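Local coordinates for protein 3-deoxy-d-manno-octulosonic-acid transferase (PDB 4BFC) that probably transfers Kdo sugar from CMP-Kdo to lipid A precursors in lipopolysaccharide biosynthesis, this fragment being its C-terminal CMP-Kdo-binding domain, at residues L66-P78 with S106-S118. Sequence-based numbering, arbitrary orientation.
Sequences LNSDRKLVCIVVP and SIHASTQVYLADS
The amide nitrogen of Gln-112 is gripped by two acceptors at the C-terminal end of helix 54-68. NE2 gives one hydrogen bond to Asn-67 OD1 (3.1 Å, N-H...O 163°) and another to the backbone O of Leu-66 (3.1 Å), which it meets from above the carbonyl plane. Both oxygens lie close to the plane of the glutamine amide, and with OE1 accepting from the backbone N of Ile-97 its rotation is fixed. CG lies beside the backbone N (chi1 -69°) and the chain then runs extended, which carries the amide across to the helix end. In one of its two modelled conformers, and so less surely, Arg-70 lays a face of its guanidinium over this amide, the two planes 31° apart, and at the edge NH2 makes a weak, strongly bent bond to Ser-110 O (2.7 Å). A water joins Arg-70 O to Ala-109 O.

Beyond Gln-112 the strands pair in parallel. Cys-74 N donates to Gln-112 O (3.0 Å), Tyr-114 N to Cys-74 O, Val-76 N to Tyr-114 O and Ala-116 N to Val-76 O (2.9 Å). On one sheet face Val-76 CG2 packs against Val-113 CG1 at 3.6 Å, and Leu-115 CD1 reaches the Pro-78 ring; on the other, Ile-75 CG2 meets Ala-116 CB at 4.0 Å.

This is one strand pair of the parallel sheet of a Rossmann-like, probably GT-B-type domain. Strand 72-78 is bonded on its other flank to strand 43-50, and strand 98-100 borders 113-115. Helix 84-93 packs on Pro-78 and Leu-115, whereas Trp-125 of helix 122-128 packs on Ile-75 and Ala-116.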
loop_
_atom_site.group_PDB
_atom_site.type_symbol
_atom_site.label_atom_id
_atom_site.label_comp_id
_atom_site.label_asym_id
_atom_site.label_seq_id
_atom_site.Cartn_x
_atom_site.Cartn_y
_atom_site.Cartn_z
ATOM N N LEU A 66 -18.959 24.747 -8.183
ATOM C CA LEU A 66 -19.127 24.877 -6.733
ATOM C C LEU A 66 -19.291 26.380 -6.367
ATOM O O LEU A 66 -20.051 26.668 -5.464
ATOM C CB LEU A 66 -17.899 24.303 -5.965
ATOM C CG LEU A 66 -17.709 22.781 -6.035
ATOM C CD1 LEU A 66 -16.362 22.389 -5.448
ATOM C CD2 LEU A 66 -18.783 22.046 -5.299
ATOM N N ASN A 67 -18.595 27.249 -7.085
ATOM C CA ASN A 67 -18.729 28.735 -6.882
ATOM C C ASN A 67 -20.077 29.277 -7.386
ATOM O O ASN A 67 -20.732 30.122 -6.702
ATOM C CB ASN A 67 -17.579 29.513 -7.554
ATOM C CG ASN A 67 -16.207 29.221 -6.943
ATOM O OD1 ASN A 67 -16.108 28.995 -5.779
ATOM N ND2 ASN A 67 -15.168 29.214 -7.753
ATOM N N SER A 68 -20.542 28.781 -8.537
ATOM C CA SER A 68 -21.788 29.304 -9.114
ATOM C C SER A 68 -23.094 28.694 -8.590
ATOM O O SER A 68 -24.135 29.350 -8.562
ATOM C CB SER A 68 -21.703 29.324 -10.656
ATOM O OG SER A 68 -22.023 28.059 -11.209
ATOM N N ASP A 69 -23.035 27.445 -8.115
ATOM C CA ASP A 69 -24.177 26.699 -7.674
ATOM C C ASP A 69 -23.864 26.182 -6.282
ATOM O O ASP A 69 -23.232 25.118 -6.161
ATOM C CB ASP A 69 -24.459 25.540 -8.671
ATOM C CG ASP A 69 -25.695 24.756 -8.319
ATOM O OD1 ASP A 69 -26.325 25.019 -7.264
ATOM O OD2 ASP A 69 -26.060 23.857 -9.117
ATOM N N ARG A 70 -24.306 26.925 -5.251
ATOM C CA ARG A 70 -24.084 26.633 -3.814
ATOM C C ARG A 70 -24.794 25.380 -3.332
ATOM O O ARG A 70 -24.582 24.910 -2.176
ATOM C CB ARG A 70 -24.536 27.815 -2.924
ATOM C CG ARG A 70 -23.669 29.063 -3.009
ATOM C CD ARG A 70 -22.207 28.750 -3.274
ATOM N NE ARG A 70 -21.521 28.304 -2.059
ATOM C CZ ARG A 70 -20.716 29.062 -1.323
ATOM N NH1 ARG A 70 -20.483 30.324 -1.686
ATOM N NH2 ARG A 70 -20.144 28.566 -0.225
ATOM N N LYS A 71 -25.657 24.821 -4.173
ATOM C CA LYS A 71 -26.344 23.581 -3.821
ATOM C C LYS A 71 -25.308 22.417 -3.844
ATOM O O LYS A 71 -25.485 21.418 -3.161
ATOM C CB LYS A 71 -27.461 23.200 -4.794
ATOM C CG LYS A 71 -28.877 23.657 -4.429
ATOM C CD LYS A 71 -29.880 23.233 -5.518
ATOM C CE LYS A 71 -30.011 21.711 -5.715
ATOM N NZ LYS A 71 -31.325 21.138 -5.258
ATOM N N LEU A 72 -24.336 22.527 -4.729
ATOM C CA LEU A 72 -23.417 21.354 -4.940
ATOM C C LEU A 72 -22.485 21.305 -3.728
ATOM O O LEU A 72 -22.096 22.343 -3.193
ATOM C CB LEU A 72 -22.539 21.583 -6.190
ATOM C CG LEU A 72 -23.188 21.340 -7.542
ATOM C CD1 LEU A 72 -22.259 21.852 -8.615
ATOM C CD2 LEU A 72 -23.373 19.836 -7.740
ATOM N N VAL A 73 -22.017 20.115 -3.374
ATOM C CA VAL A 73 -20.910 20.028 -2.393
ATOM C C VAL A 73 -20.217 18.757 -2.775
ATOM O O VAL A 73 -20.881 17.772 -3.160
ATOM C CB VAL A 73 -21.435 19.903 -0.965
ATOM C CG1 VAL A 73 -22.507 18.798 -0.765
ATOM C CG2 VAL A 73 -20.259 19.814 0.012
ATOM N N CYS A 74 -18.899 18.827 -2.707
ATOM C CA CYS A 74 -18.055 17.616 -3.035
ATOM C C CYS A 74 -17.463 17.040 -1.769
ATOM O O CYS A 74 -16.712 17.700 -1.095
ATOM C CB CYS A 74 -16.986 18.006 -3.983
ATOM S SG CYS A 74 -15.934 16.649 -4.454
ATOM N N ILE A 75 -17.757 15.771 -1.531
ATOM C CA ILE A 75 -17.077 15.004 -0.459
ATOM C C ILE A 75 -15.777 14.420 -1.043
ATOM O O ILE A 75 -15.834 13.773 -2.124
ATOM C CB ILE A 75 -18.001 13.904 0.107
ATOM C CG1 ILE A 75 -19.268 14.528 0.745
ATOM C CG2 ILE A 75 -17.171 13.021 1.119
ATOM C CD1 ILE A 75 -20.234 13.528 1.376
ATOM N N VAL A 76 -14.634 14.578 -0.358
ATOM C CA VAL A 76 -13.321 14.049 -0.852
ATOM C C VAL A 76 -12.788 13.030 0.172
ATOM O O VAL A 76 -12.691 13.366 1.344
ATOM C CB VAL A 76 -12.301 15.206 -1.046
ATOM C CG1 VAL A 76 -11.005 14.623 -1.549
ATOM C CG2 VAL A 76 -12.863 16.182 -2.104
ATOM N N VAL A 77 -12.523 11.800 -0.287
ATOM C CA VAL A 77 -12.087 10.721 0.617
ATOM C C VAL A 77 -10.742 10.196 0.081
ATOM O O VAL A 77 -10.702 9.256 -0.732
ATOM C CB VAL A 77 -13.135 9.591 0.728
ATOM C CG1 VAL A 77 -12.777 8.678 1.922
ATOM C CG2 VAL A 77 -14.580 10.123 0.736
ATOM N N PRO A 78 -9.629 10.797 0.445
ATOM C CA PRO A 78 -8.335 10.342 -0.130
ATOM C C PRO A 78 -8.017 8.892 0.340
ATOM O O PRO A 78 -8.461 8.430 1.466
ATOM C CB PRO A 78 -7.302 11.309 0.507
ATOM C CG PRO A 78 -8.182 12.527 0.722
ATOM C CD PRO A 78 -9.414 11.964 1.339
ATOM N N SER A 106 -19.134 19.562 10.136
ATOM C CA SER A 106 -20.245 19.094 9.329
ATOM C C SER A 106 -20.260 19.816 7.938
ATOM O O SER A 106 -19.441 20.692 7.631
ATOM C CB SER A 106 -21.524 19.380 10.111
ATOM O OG SER A 106 -21.703 20.796 10.324
ATOM N N ILE A 107 -21.216 19.435 7.089
ATOM C CA ILE A 107 -21.413 20.200 5.852
ATOM C C ILE A 107 -22.325 21.411 6.163
ATOM O O ILE A 107 -23.459 21.184 6.544
ATOM C CB ILE A 107 -22.055 19.264 4.796
ATOM C CG1 ILE A 107 -20.971 18.243 4.317
ATOM C CG2 ILE A 107 -22.618 20.083 3.609
ATOM C CD1 ILE A 107 -21.460 17.109 3.360
ATOM N N HIS A 108 -21.780 22.620 6.037
ATOM C CA HIS A 108 -22.557 23.862 6.309
ATOM C C HIS A 108 -23.285 24.179 5.010
ATOM O O HIS A 108 -22.835 23.725 3.950
ATOM C CB HIS A 108 -21.667 25.073 6.748
ATOM C CG HIS A 108 -20.646 24.795 7.852
ATOM N ND1 HIS A 108 -19.695 25.696 8.199
ATOM C CD2 HIS A 108 -20.444 23.691 8.663
ATOM C CE1 HIS A 108 -18.915 25.175 9.186
ATOM N NE2 HIS A 108 -19.379 23.958 9.473
ATOM N N ALA A 109 -24.359 24.998 5.011
ATOM C CA ALA A 109 -24.715 25.679 3.761
ATOM C C ALA A 109 -23.478 26.221 2.979
ATOM O O ALA A 109 -23.501 26.171 1.761
ATOM C CB ALA A 109 -25.693 26.855 4.031
ATOM N N SER A 110 -22.453 26.786 3.638
ATOM C CA SER A 110 -21.313 27.394 2.991
ATOM C C SER A 110 -20.261 26.434 2.444
ATOM O O SER A 110 -19.342 26.845 1.746
ATOM C CB SER A 110 -20.544 28.338 3.944
ATOM O OG SER A 110 -20.457 27.773 5.247
ATOM N N THR A 111 -20.377 25.197 2.872
ATOM C CA THR A 111 -19.341 24.223 2.546
ATOM C C THR A 111 -19.379 23.858 1.095
ATOM O O THR A 111 -20.457 23.494 0.561
ATOM C CB THR A 111 -19.608 22.934 3.283
ATOM O OG1 THR A 111 -19.626 23.198 4.680
ATOM C CG2 THR A 111 -18.488 21.894 2.918
ATOM N N GLN A 112 -18.218 23.919 0.494
ATOM C CA GLN A 112 -18.060 23.602 -0.940
ATOM C C GLN A 112 -17.419 22.231 -1.043
ATOM O O GLN A 112 -17.715 21.463 -1.968
ATOM C CB GLN A 112 -17.211 24.638 -1.617
ATOM C CG GLN A 112 -17.923 26.001 -1.709
ATOM C CD GLN A 112 -17.140 27.050 -2.501
ATOM O OE1 GLN A 112 -16.023 27.477 -2.108
ATOM N NE2 GLN A 112 -17.692 27.454 -3.648
ATOM N N VAL A 113 -16.466 21.966 -0.138
ATOM C CA VAL A 113 -15.795 20.629 -0.145
ATOM C C VAL A 113 -15.844 20.131 1.302
ATOM O O VAL A 113 -15.513 20.874 2.228
ATOM C CB VAL A 113 -14.325 20.725 -0.597
ATOM C CG1 VAL A 113 -13.594 19.341 -0.503
ATOM C CG2 VAL A 113 -14.232 21.280 -2.024
ATOM N N TYR A 114 -16.260 18.895 1.488
ATOM C CA TYR A 114 -16.139 18.278 2.760
ATOM C C TYR A 114 -15.016 17.264 2.670
ATOM O O TYR A 114 -15.151 16.263 1.948
ATOM C CB TYR A 114 -17.457 17.591 3.085
ATOM C CG TYR A 114 -17.502 17.114 4.505
ATOM C CD1 TYR A 114 -17.510 18.019 5.575
ATOM C CD2 TYR A 114 -17.486 15.731 4.792
ATOM C CE1 TYR A 114 -17.555 17.556 6.911
ATOM C CE2 TYR A 114 -17.568 15.249 6.097
ATOM C CZ TYR A 114 -17.549 16.190 7.165
ATOM O OH TYR A 114 -17.623 15.686 8.451
ATOM N N LEU A 115 -13.919 17.553 3.370
ATOM C CA LEU A 115 -12.819 16.569 3.421
ATOM C C LEU A 115 -13.128 15.514 4.481
ATOM O O LEU A 115 -13.163 15.796 5.725
ATOM C CB LEU A 115 -11.526 17.258 3.686
ATOM C CG LEU A 115 -10.287 16.397 3.822
ATOM C CD1 LEU A 115 -10.024 15.539 2.548
ATOM C CD2 LEU A 115 -9.086 17.322 4.068
ATOM N N ALA A 116 -13.411 14.304 4.015
ATOM C CA ALA A 116 -13.731 13.193 4.884
ATOM C C ALA A 116 -12.456 12.458 5.343
ATOM O O ALA A 116 -12.137 11.302 4.949
ATOM C CB ALA A 116 -14.804 12.253 4.243
ATOM N N ASP A 117 -11.702 13.161 6.147
ATOM C CA ASP A 117 -10.354 12.764 6.592
ATOM C C ASP A 117 -10.451 11.948 7.881
ATOM O O ASP A 117 -9.930 12.399 8.956
ATOM C CB ASP A 117 -9.393 13.952 6.679
ATOM C CG ASP A 117 -9.860 15.088 7.615
ATOM O OD1 ASP A 117 -11.062 15.141 7.961
ATOM O OD2 ASP A 117 -8.951 15.822 8.037
ATOM N N SER A 118 -11.003 10.751 7.738
ATOM C CA SER A 118 -11.158 9.808 8.841
ATOM C C SER A 118 -10.968 8.380 8.342
ATOM O O SER A 118 -10.922 8.132 7.161
ATOM C CB SER A 118 -12.553 9.976 9.401
ATOM O OG SER A 118 -13.553 9.470 8.496
HETATM O O HOH W 1 -21.742 26.088 -0.786
HETATM O O HOH W 2 -25.592 25.757 0.077
#